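Local coordinates for Sca-family protein (Rickettsia rickettsii, PDB 4LQ8) that probably acts in cell adhesion as surface cell antigen 4 (Sca4), this chain being its N-terminal head domain, at residues 76-81 and 117-122; 87-92 and 99-104; 148-153 and 252-257. One frame throughout, in Å; residues are numbered along the deposited sequence.

Contact 1: 76-81 and 117-122; sequences PQKDNL and TFFGNP
The ammonium group of Lys78 is gripped by two main-chain oxygens, O of Thr114 and O of Gln324, which belong to different parts of the chain. These two hydrogen bonds give the buried side chain's NZ polar partners and probably help offset the cost of burying its charge. Fully extended beyond CG, that chain spends its aliphatic length on Phe119, so one lysine serves an apolar contact along its stem and a polar one at its end. Lys78 CG lies 3.8 Å from Phe119 CE2, and Lys78 CD follows at 3.9 Å from the same CE2. The two side chains run obliquely to each other.

Leu81, one turn further along the helix, reaches the ring differently. Leu81 CD2 comes in at the ring edge, near its plane, 3.5 Å from Phe119 CE1 and 3.9 Å from Phe119 CZ. With CG of Leu81 anti to the backbone N (chi1 173°), the branch is carried forward to meet a ring coming from the opposite direction. One face of the Phe119 ring is taken by its own neighbour in sequence: Phe118 CD2 stands 3.9 Å above the ring plane, over its centre. The outer end of the ring, CE1, CZ and CE2, thus rests against both the lysine stem and the leucine methyl.

In the fold, the short helix 116-120 is docked through this ring on the middle of the long helix 64-90, where Ile82 adds a further contact. Ile128 of helix 125-132 and Val326 of a loop also touch Phe119, while Leu81 continues onto Leu137 of helix 135-155.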
loop_
_atom_site.group_PDB
_atom_site.type_symbol
_atom_site.label_atom_id
_atom_site.label_comp_id
_atom_site.label_asym_id
_atom_site.label_seq_id
_atom_site.Cartn_x
_atom_site.Cartn_y
_atom_site.Cartn_z
ATOM N N PRO A 76 -9.660 -6.368 5.679
ATOM C CA PRO A 76 -9.932 -5.737 6.995
ATOM C C PRO A 76 -9.988 -4.209 6.968
ATOM O O PRO A 76 -10.748 -3.627 7.746
ATOM C CB PRO A 76 -8.777 -6.246 7.885
ATOM C CG PRO A 76 -8.351 -7.507 7.255
ATOM C CD PRO A 76 -8.467 -7.238 5.771
ATOM N N GLN A 77 -9.208 -3.550 6.092
ATOM C CA GLN A 77 -9.255 -2.090 5.972
ATOM C C GLN A 77 -10.649 -1.675 5.514
ATOM O O GLN A 77 -11.237 -0.758 6.091
ATOM C CB GLN A 77 -8.203 -1.552 5.003
ATOM C CG GLN A 77 -6.795 -1.568 5.570
ATOM C CD GLN A 77 -5.789 -1.194 4.507
ATOM O OE1 GLN A 77 -5.979 -1.420 3.298
ATOM N NE2 GLN A 77 -4.703 -0.616 4.937
ATOM N N LYS A 78 -11.177 -2.374 4.488
ATOM C CA LYS A 78 -12.529 -2.196 3.959
ATOM C C LYS A 78 -13.569 -2.493 5.025
ATOM O O LYS A 78 -14.520 -1.742 5.140
ATOM C CB LYS A 78 -12.773 -3.154 2.776
ATOM C CG LYS A 78 -12.043 -2.774 1.507
ATOM C CD LYS A 78 -12.385 -3.770 0.427
ATOM C CE LYS A 78 -11.667 -3.473 -0.867
ATOM N NZ LYS A 78 -11.935 -4.540 -1.867
ATOM N N ASP A 79 -13.383 -3.572 5.809
ATOM C CA ASP A 79 -14.344 -3.987 6.844
ATOM C C ASP A 79 -14.455 -2.978 7.982
ATOM O O ASP A 79 -15.572 -2.639 8.380
ATOM C CB ASP A 79 -14.034 -5.386 7.384
ATOM C CG ASP A 79 -14.168 -6.509 6.374
ATOM O OD1 ASP A 79 -14.799 -6.282 5.300
ATOM O OD2 ASP A 79 -13.651 -7.618 6.652
ATOM N N ASN A 80 -13.315 -2.479 8.491
ATOM C CA ASN A 80 -13.341 -1.449 9.525
ATOM C C ASN A 80 -13.938 -0.160 8.977
ATOM O O ASN A 80 -14.708 0.472 9.679
ATOM C CB ASN A 80 -11.977 -1.207 10.125
ATOM C CG ASN A 80 -11.536 -2.363 10.953
ATOM O OD1 ASN A 80 -12.051 -2.598 12.033
ATOM N ND2 ASN A 80 -10.558 -3.093 10.468
ATOM N N LEU A 81 -13.627 0.187 7.714
ATOM C CA LEU A 81 -14.173 1.382 7.052
ATOM C C LEU A 81 -15.705 1.303 6.923
ATOM O O LEU A 81 -16.390 2.260 7.259
ATOM C CB LEU A 81 -13.507 1.575 5.678
ATOM C CG LEU A 81 -14.047 2.671 4.752
ATOM C CD1 LEU A 81 -14.039 4.052 5.424
ATOM C CD2 LEU A 81 -13.208 2.713 3.469
ATOM N N THR A 117 -18.442 -2.726 -6.335
ATOM C CA THR A 117 -19.420 -1.731 -6.808
ATOM C C THR A 117 -19.521 -0.554 -5.820
ATOM O O THR A 117 -19.478 0.586 -6.255
ATOM C CB THR A 117 -20.775 -2.396 -7.139
ATOM O OG1 THR A 117 -20.527 -3.427 -8.094
ATOM C CG2 THR A 117 -21.801 -1.400 -7.723
ATOM N N PHE A 118 -19.594 -0.832 -4.502
ATOM C CA PHE A 118 -19.633 0.219 -3.491
ATOM C C PHE A 118 -18.451 1.192 -3.645
ATOM O O PHE A 118 -18.662 2.405 -3.697
ATOM C CB PHE A 118 -19.616 -0.377 -2.071
ATOM C CG PHE A 118 -19.709 0.681 -0.989
ATOM C CD1 PHE A 118 -20.945 1.187 -0.589
ATOM C CD2 PHE A 118 -18.563 1.190 -0.394
ATOM C CE1 PHE A 118 -21.030 2.180 0.403
ATOM C CE2 PHE A 118 -18.650 2.187 0.588
ATOM C CZ PHE A 118 -19.882 2.664 0.986
ATOM N N PHE A 119 -17.212 0.669 -3.681
ATOM C CA PHE A 119 -16.015 1.524 -3.728
ATOM C C PHE A 119 -15.799 2.213 -5.068
ATOM O O PHE A 119 -15.197 3.284 -5.099
ATOM C CB PHE A 119 -14.754 0.772 -3.270
ATOM C CG PHE A 119 -14.750 0.540 -1.774
ATOM C CD1 PHE A 119 -14.488 1.583 -0.892
ATOM C CD2 PHE A 119 -15.027 -0.724 -1.244
ATOM C CE1 PHE A 119 -14.561 1.383 0.486
ATOM C CE2 PHE A 119 -15.067 -0.928 0.132
ATOM C CZ PHE A 119 -14.831 0.126 0.992
ATOM N N GLY A 120 -16.339 1.649 -6.145
ATOM C CA GLY A 120 -16.250 2.268 -7.462
ATOM C C GLY A 120 -17.361 3.268 -7.740
ATOM O O GLY A 120 -17.384 3.888 -8.810
ATOM N N ASN A 121 -18.312 3.439 -6.788
ATOM C CA ASN A 121 -19.444 4.352 -7.007
ATOM C C ASN A 121 -19.101 5.748 -6.500
ATOM O O ASN A 121 -18.950 5.900 -5.293
ATOM C CB ASN A 121 -20.717 3.798 -6.327
ATOM C CG ASN A 121 -21.973 4.602 -6.581
ATOM O OD1 ASN A 121 -21.965 5.738 -7.090
ATOM N ND2 ASN A 121 -23.088 4.022 -6.235
ATOM N N PRO A 122 -19.003 6.789 -7.362
ATOM C CA PRO A 122 -18.675 8.144 -6.856
ATOM C C PRO A 122 -19.684 8.737 -5.853
ATOM O O PRO A 122 -19.321 9.637 -5.091
ATOM C CB PRO A 122 -18.560 8.988 -8.131
ATOM C CG PRO A 122 -19.345 8.264 -9.156
ATOM C CD PRO A 122 -19.175 6.800 -8.832
#

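Contact 2: 87-92 and 99-104; sequences KDLAAL and EQKRKE
The flat carboxylate of Glu104 is held by Lys101, whose stem packs on Leu89 across the contact. Lys101 NZ meets Glu104 OE1 at 2.8 Å on the syn side, 28° out of the carboxylate plane, in a salt bridge between residues three apart on one helix. To get there the lysine bends at chi2 (58°) and chi3 (60°), which turns its charged end away from the facing helix and presents CB and CG to the leucine.

Leu89 points at helix 95-111 and uses both its methyls. Leu89 CD2 lies 3.9 Å from Lys101 CG, the two side chains crossing at about a right angle. Leu89 CD1 instead presses on the main chain, 3.6 Å from Arg102 N, and also approaches Arg102 CB at 4.0 Å. The interface is therefore apolar and close enough to involve the backbone.

The arrangement is an antiparallel helical hairpin: the end of helix 64-90 packs on helix 95-111 just beyond the short connection. Arg95 NH1 ties that connection by bonds to Leu89 O and Leu92 O. Phe127 of helix 125-132 touches Leu89, Leu92 and Lys101, bringing a third helix against the pair.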
loop_
_atom_site.group_PDB
_atom_site.type_symbol
_atom_site.label_atom_id
_atom_site.label_comp_id
_atom_site.label_asym_id
_atom_site.label_seq_id
_atom_site.Cartn_x
_atom_site.Cartn_y
_atom_site.Cartn_z
ATOM N N LYS A 87 -21.789 3.222 11.332
ATOM C CA LYS A 87 -21.959 3.996 12.569
ATOM C C LYS A 87 -22.309 5.448 12.218
ATOM O O LYS A 87 -23.205 6.013 12.832
ATOM C CB LYS A 87 -20.688 3.960 13.444
ATOM C CG LYS A 87 -20.464 2.629 14.160
ATOM C CD LYS A 87 -19.198 2.676 15.001
ATOM C CE LYS A 87 -17.966 2.263 14.237
ATOM N NZ LYS A 87 -16.767 2.291 15.103
ATOM N N ASP A 88 -21.595 6.048 11.244
ATOM C CA ASP A 88 -21.833 7.426 10.809
ATOM C C ASP A 88 -23.268 7.640 10.315
ATOM O O ASP A 88 -23.838 8.697 10.575
ATOM C CB ASP A 88 -20.833 7.841 9.722
ATOM C CG ASP A 88 -19.393 8.034 10.177
ATOM O OD1 ASP A 88 -19.128 7.907 11.396
ATOM O OD2 ASP A 88 -18.543 8.378 9.324
ATOM N N LEU A 89 -23.857 6.627 9.660
ATOM C CA LEU A 89 -25.229 6.653 9.138
ATOM C C LEU A 89 -26.269 6.875 10.245
ATOM O O LEU A 89 -27.315 7.478 9.989
ATOM C CB LEU A 89 -25.565 5.372 8.334
ATOM C CG LEU A 89 -24.876 5.166 6.984
ATOM C CD1 LEU A 89 -25.320 3.853 6.368
ATOM C CD2 LEU A 89 -25.129 6.339 6.011
ATOM N N ALA A 90 -25.962 6.440 11.481
ATOM C CA ALA A 90 -26.841 6.647 12.647
ATOM C C ALA A 90 -26.900 8.131 13.046
ATOM O O ALA A 90 -27.923 8.577 13.548
ATOM C CB ALA A 90 -26.366 5.809 13.816
ATOM N N ALA A 91 -25.836 8.899 12.764
ATOM C CA ALA A 91 -25.748 10.338 13.058
ATOM C C ALA A 91 -26.296 11.235 11.929
ATOM O O ALA A 91 -26.216 12.466 12.034
ATOM C CB ALA A 91 -24.304 10.710 13.369
ATOM N N LEU A 92 -26.830 10.636 10.845
ATOM C CA LEU A 92 -27.409 11.419 9.759
ATOM C C LEU A 92 -28.794 11.891 10.197
ATOM O O LEU A 92 -29.574 11.094 10.725
ATOM C CB LEU A 92 -27.554 10.580 8.470
ATOM C CG LEU A 92 -26.411 10.552 7.455
ATOM C CD1 LEU A 92 -26.881 9.924 6.164
ATOM C CD2 LEU A 92 -25.873 11.932 7.152
ATOM N N GLU A 99 -31.164 5.086 6.005
ATOM C CA GLU A 99 -31.753 3.752 5.802
ATOM C C GLU A 99 -31.518 3.220 4.390
ATOM O O GLU A 99 -31.257 2.031 4.224
ATOM C CB GLU A 99 -33.248 3.743 6.179
ATOM C CG GLU A 99 -33.897 2.364 6.223
ATOM C CD GLU A 99 -33.236 1.239 7.017
ATOM O OE1 GLU A 99 -32.773 1.478 8.159
ATOM O OE2 GLU A 99 -33.206 0.102 6.493
ATOM N N GLN A 100 -31.592 4.089 3.378
ATOM C CA GLN A 100 -31.342 3.664 1.998
ATOM C C GLN A 100 -29.881 3.208 1.835
ATOM O O GLN A 100 -29.627 2.125 1.300
ATOM C CB GLN A 100 -31.683 4.769 0.992
ATOM C CG GLN A 100 -31.298 4.384 -0.444
ATOM C CD GLN A 100 -31.932 5.323 -1.423
ATOM O OE1 GLN A 100 -33.142 5.304 -1.640
ATOM N NE2 GLN A 100 -31.140 6.212 -1.967
ATOM N N LYS A 101 -28.938 4.029 2.321
ATOM C CA LYS A 101 -27.516 3.730 2.255
ATOM C C LYS A 101 -27.166 2.446 2.999
ATOM O O LYS A 101 -26.396 1.640 2.472
ATOM C CB LYS A 101 -26.658 4.923 2.715
ATOM C CG LYS A 101 -25.137 4.767 2.448
ATOM C CD LYS A 101 -24.740 4.542 0.959
ATOM C CE LYS A 101 -25.157 5.681 0.059
ATOM N NZ LYS A 101 -25.029 5.310 -1.369
ATOM N N ARG A 102 -27.757 2.239 4.195
ATOM C CA ARG A 102 -27.536 1.028 5.005
ATOM C C ARG A 102 -27.957 -0.225 4.230
ATOM O O ARG A 102 -27.190 -1.188 4.178
ATOM C CB ARG A 102 -28.286 1.105 6.355
ATOM C CG ARG A 102 -27.983 -0.087 7.245
ATOM C CD ARG A 102 -28.798 -0.159 8.539
ATOM N NE ARG A 102 -28.595 -1.467 9.187
ATOM C CZ ARG A 102 -27.572 -1.784 9.982
ATOM N NH1 ARG A 102 -26.645 -0.876 10.281
ATOM N NH2 ARG A 102 -27.481 -3.000 10.503
ATOM N N LYS A 103 -29.172 -0.204 3.630
ATOM C CA LYS A 103 -29.704 -1.324 2.844
ATOM C C LYS A 103 -28.801 -1.609 1.643
ATOM O O LYS A 103 -28.519 -2.777 1.396
ATOM C CB LYS A 103 -31.168 -1.087 2.414
ATOM N N GLU A 104 -28.282 -0.547 0.953
ATOM C CA GLU A 104 -27.365 -0.695 -0.183
ATOM C C GLU A 104 -26.085 -1.423 0.240
ATOM O O GLU A 104 -25.635 -2.315 -0.473
ATOM C CB GLU A 104 -26.978 0.656 -0.783
ATOM C CG GLU A 104 -28.030 1.280 -1.679
ATOM C CD GLU A 104 -27.696 2.693 -2.112
ATOM O OE1 GLU A 104 -26.497 3.058 -2.114
ATOM O OE2 GLU A 104 -28.641 3.424 -2.484
#

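Contact 3: 148-153 and 252-257; sequences GYKNVH and SKDKAV
Residues 148-153 of helix 135-155 pass beside an irregular run, 252-257, with CA atoms closest at Tyr149 and Val257 (6.8 Å) and further apart at Lys150 and Lys253. Residues 252-257 belong to the connection of a beta hairpin, the one that joins the antiparallel strands 236-245 and 258-265. Within it, a beta turn close to type I is closed by Lys255 N bonding to Ser252 O at 3.1 Å. The contact is thus a helix lying against the end of a hairpin, with two successive residues of the helix doing different work.

Tyr149 makes the buried half. Its ring approaches Val257 obliquely, with Tyr149 CD2 4.2 Å from Val257 CA and 4.3 Å from Val257 CG1, a loose apolar fit. Beyond the ring, the hydroxyl is hydrogen-bonded to the hydroxyl of Ser277, which fixes the far end of the side chain on strand 271-277. Ile73 of helix 64-90 also touches the tyrosine, and Ile295 and His297 of strand 292-297 reach Val257, so this half is part of the packing of helices on the sheet.

Lys150 makes the more open half. Its chain, extended beyond CG, reaches across to the turn and lays Lys150 CE 3.7 Å from Lys253 O. Lys150 NZ then meets Asp254 twice, through the side chain and, in a weak hydrogen bond, through Asp254 O at 3.5 Å. Both interactions draw on one residue, so a single turn position receives the charged end of the lysine. The stronger of the two is a salt bridge, in which Asp254 OD1 accepts from Lys150 NZ at 3.1 Å with its anti lone pair, the one directed away from OD2.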
loop_
_atom_site.group_PDB
_atom_site.type_symbol
_atom_site.label_atom_id
_atom_site.label_comp_id
_atom_site.label_asym_id
_atom_site.label_seq_id
_atom_site.Cartn_x
_atom_site.Cartn_y
_atom_site.Cartn_z
ATOM N N GLY A 148 -0.989 -7.027 10.721
ATOM C CA GLY A 148 -1.183 -7.623 9.408
ATOM C C GLY A 148 0.120 -7.834 8.670
ATOM O O GLY A 148 0.385 -8.953 8.214
ATOM N N TYR A 149 0.956 -6.767 8.573
ATOM C CA TYR A 149 2.253 -6.857 7.898
ATOM C C TYR A 149 3.186 -7.826 8.617
ATOM O O TYR A 149 3.855 -8.611 7.953
ATOM C CB TYR A 149 2.890 -5.468 7.663
ATOM C CG TYR A 149 2.181 -4.673 6.583
ATOM C CD1 TYR A 149 2.069 -5.168 5.289
ATOM C CD2 TYR A 149 1.638 -3.414 6.850
ATOM C CE1 TYR A 149 1.388 -4.463 4.302
ATOM C CE2 TYR A 149 0.972 -2.685 5.857
ATOM C CZ TYR A 149 0.843 -3.219 4.587
ATOM O OH TYR A 149 0.198 -2.527 3.585
ATOM N N LYS A 150 3.188 -7.804 9.968
ATOM C CA LYS A 150 4.005 -8.701 10.797
ATOM C C LYS A 150 3.610 -10.152 10.550
ATOM O O LYS A 150 4.486 -11.000 10.419
ATOM C CB LYS A 150 3.844 -8.392 12.302
ATOM C CG LYS A 150 4.744 -7.286 12.828
ATOM C CD LYS A 150 4.447 -6.996 14.312
ATOM C CE LYS A 150 5.097 -5.727 14.817
ATOM N NZ LYS A 150 4.549 -5.304 16.136
ATOM N N ASN A 151 2.303 -10.436 10.497
ATOM C CA ASN A 151 1.812 -11.794 10.277
ATOM C C ASN A 151 2.125 -12.297 8.884
ATOM O O ASN A 151 2.513 -13.446 8.743
ATOM C CB ASN A 151 0.318 -11.924 10.629
ATOM C CG ASN A 151 0.061 -11.815 12.125
ATOM O OD1 ASN A 151 0.951 -11.531 12.940
ATOM N ND2 ASN A 151 -1.167 -12.029 12.527
ATOM N N VAL A 152 2.034 -11.434 7.868
ATOM C CA VAL A 152 2.388 -11.812 6.487
ATOM C C VAL A 152 3.887 -12.143 6.403
ATOM O O VAL A 152 4.258 -13.223 5.926
ATOM C CB VAL A 152 1.939 -10.757 5.440
ATOM C CG1 VAL A 152 2.505 -11.058 4.054
ATOM C CG2 VAL A 152 0.419 -10.677 5.384
ATOM N N HIS A 153 4.740 -11.211 6.871
ATOM C CA HIS A 153 6.181 -11.414 6.861
ATOM C C HIS A 153 6.598 -12.608 7.717
ATOM O O HIS A 153 7.447 -13.353 7.268
ATOM C CB HIS A 153 6.942 -10.132 7.218
ATOM C CG HIS A 153 6.675 -8.994 6.269
ATOM N ND1 HIS A 153 6.639 -7.685 6.710
ATOM C CD2 HIS A 153 6.435 -9.010 4.936
ATOM C CE1 HIS A 153 6.366 -6.952 5.644
ATOM N NE2 HIS A 153 6.223 -7.706 4.556
ATOM N N SER A 252 11.450 1.182 13.566
ATOM C CA SER A 252 11.708 -0.110 14.197
ATOM C C SER A 252 10.664 -1.123 13.675
ATOM O O SER A 252 9.593 -0.724 13.198
ATOM C CB SER A 252 11.645 0.001 15.722
ATOM O OG SER A 252 10.353 0.400 16.149
ATOM N N LYS A 253 10.992 -2.417 13.745
ATOM C CA LYS A 253 10.136 -3.538 13.347
ATOM C C LYS A 253 8.744 -3.440 13.967
ATOM O O LYS A 253 7.774 -3.768 13.291
ATOM C CB LYS A 253 10.782 -4.882 13.755
ATOM C CG LYS A 253 11.798 -5.422 12.760
ATOM C CD LYS A 253 12.467 -6.685 13.308
ATOM C CE LYS A 253 13.374 -7.372 12.315
ATOM N NZ LYS A 253 14.658 -6.644 12.118
ATOM N N ASP A 254 8.646 -2.983 15.236
ATOM C CA ASP A 254 7.372 -2.871 15.966
ATOM C C ASP A 254 6.418 -1.789 15.466
ATOM O O ASP A 254 5.223 -1.898 15.714
ATOM C CB ASP A 254 7.607 -2.697 17.478
ATOM C CG ASP A 254 7.854 -4.017 18.198
ATOM O OD1 ASP A 254 7.017 -4.941 18.055
ATOM O OD2 ASP A 254 8.903 -4.139 18.882
ATOM N N LYS A 255 6.928 -0.755 14.795
ATOM C CA LYS A 255 6.140 0.373 14.283
ATOM C C LYS A 255 6.045 0.387 12.753
ATOM O O LYS A 255 5.362 1.241 12.186
ATOM C CB LYS A 255 6.771 1.700 14.751
ATOM C CG LYS A 255 6.655 1.946 16.248
ATOM C CD LYS A 255 7.172 3.329 16.615
ATOM C CE LYS A 255 7.150 3.593 18.104
ATOM N NZ LYS A 255 5.768 3.783 18.625
ATOM N N ALA A 256 6.740 -0.544 12.096
ATOM C CA ALA A 256 6.880 -0.612 10.645
ATOM C C ALA A 256 5.629 -0.944 9.865
ATOM O O ALA A 256 4.957 -1.927 10.143
ATOM C CB ALA A 256 7.967 -1.590 10.274
ATOM N N VAL A 257 5.359 -0.132 8.853
ATOM C CA VAL A 257 4.298 -0.355 7.863
ATOM C C VAL A 257 4.975 -0.330 6.503
ATOM O O VAL A 257 6.113 0.124 6.405
ATOM C CB VAL A 257 3.085 0.578 7.977
ATOM C CG1 VAL A 257 2.224 0.173 9.169
ATOM C CG2 VAL A 257 3.509 2.042 8.043
#

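Helix 64-90 is the common thread. Contacts 1 and 2 both use it, their centres 14 Å apart and their nearest atoms about 4 Å apart, and contact 2 is nested in the chain loop that contact 1 closes: the hairpin lies between the two partners of contact 1 in sequence, and helix 116-120 returns to the same long helix. Contact 3 follows later in the chain. Its centre is 23 Å from that of contact 1 and 34 Å from that of contact 2. Helix 135-155, which carries residues 148-153, also packs on residues 76-81 through Leu137 and Ile144, so contacts 1 and 3 are joined through packed helices, while contact 2 marks the outlying end of the helical part.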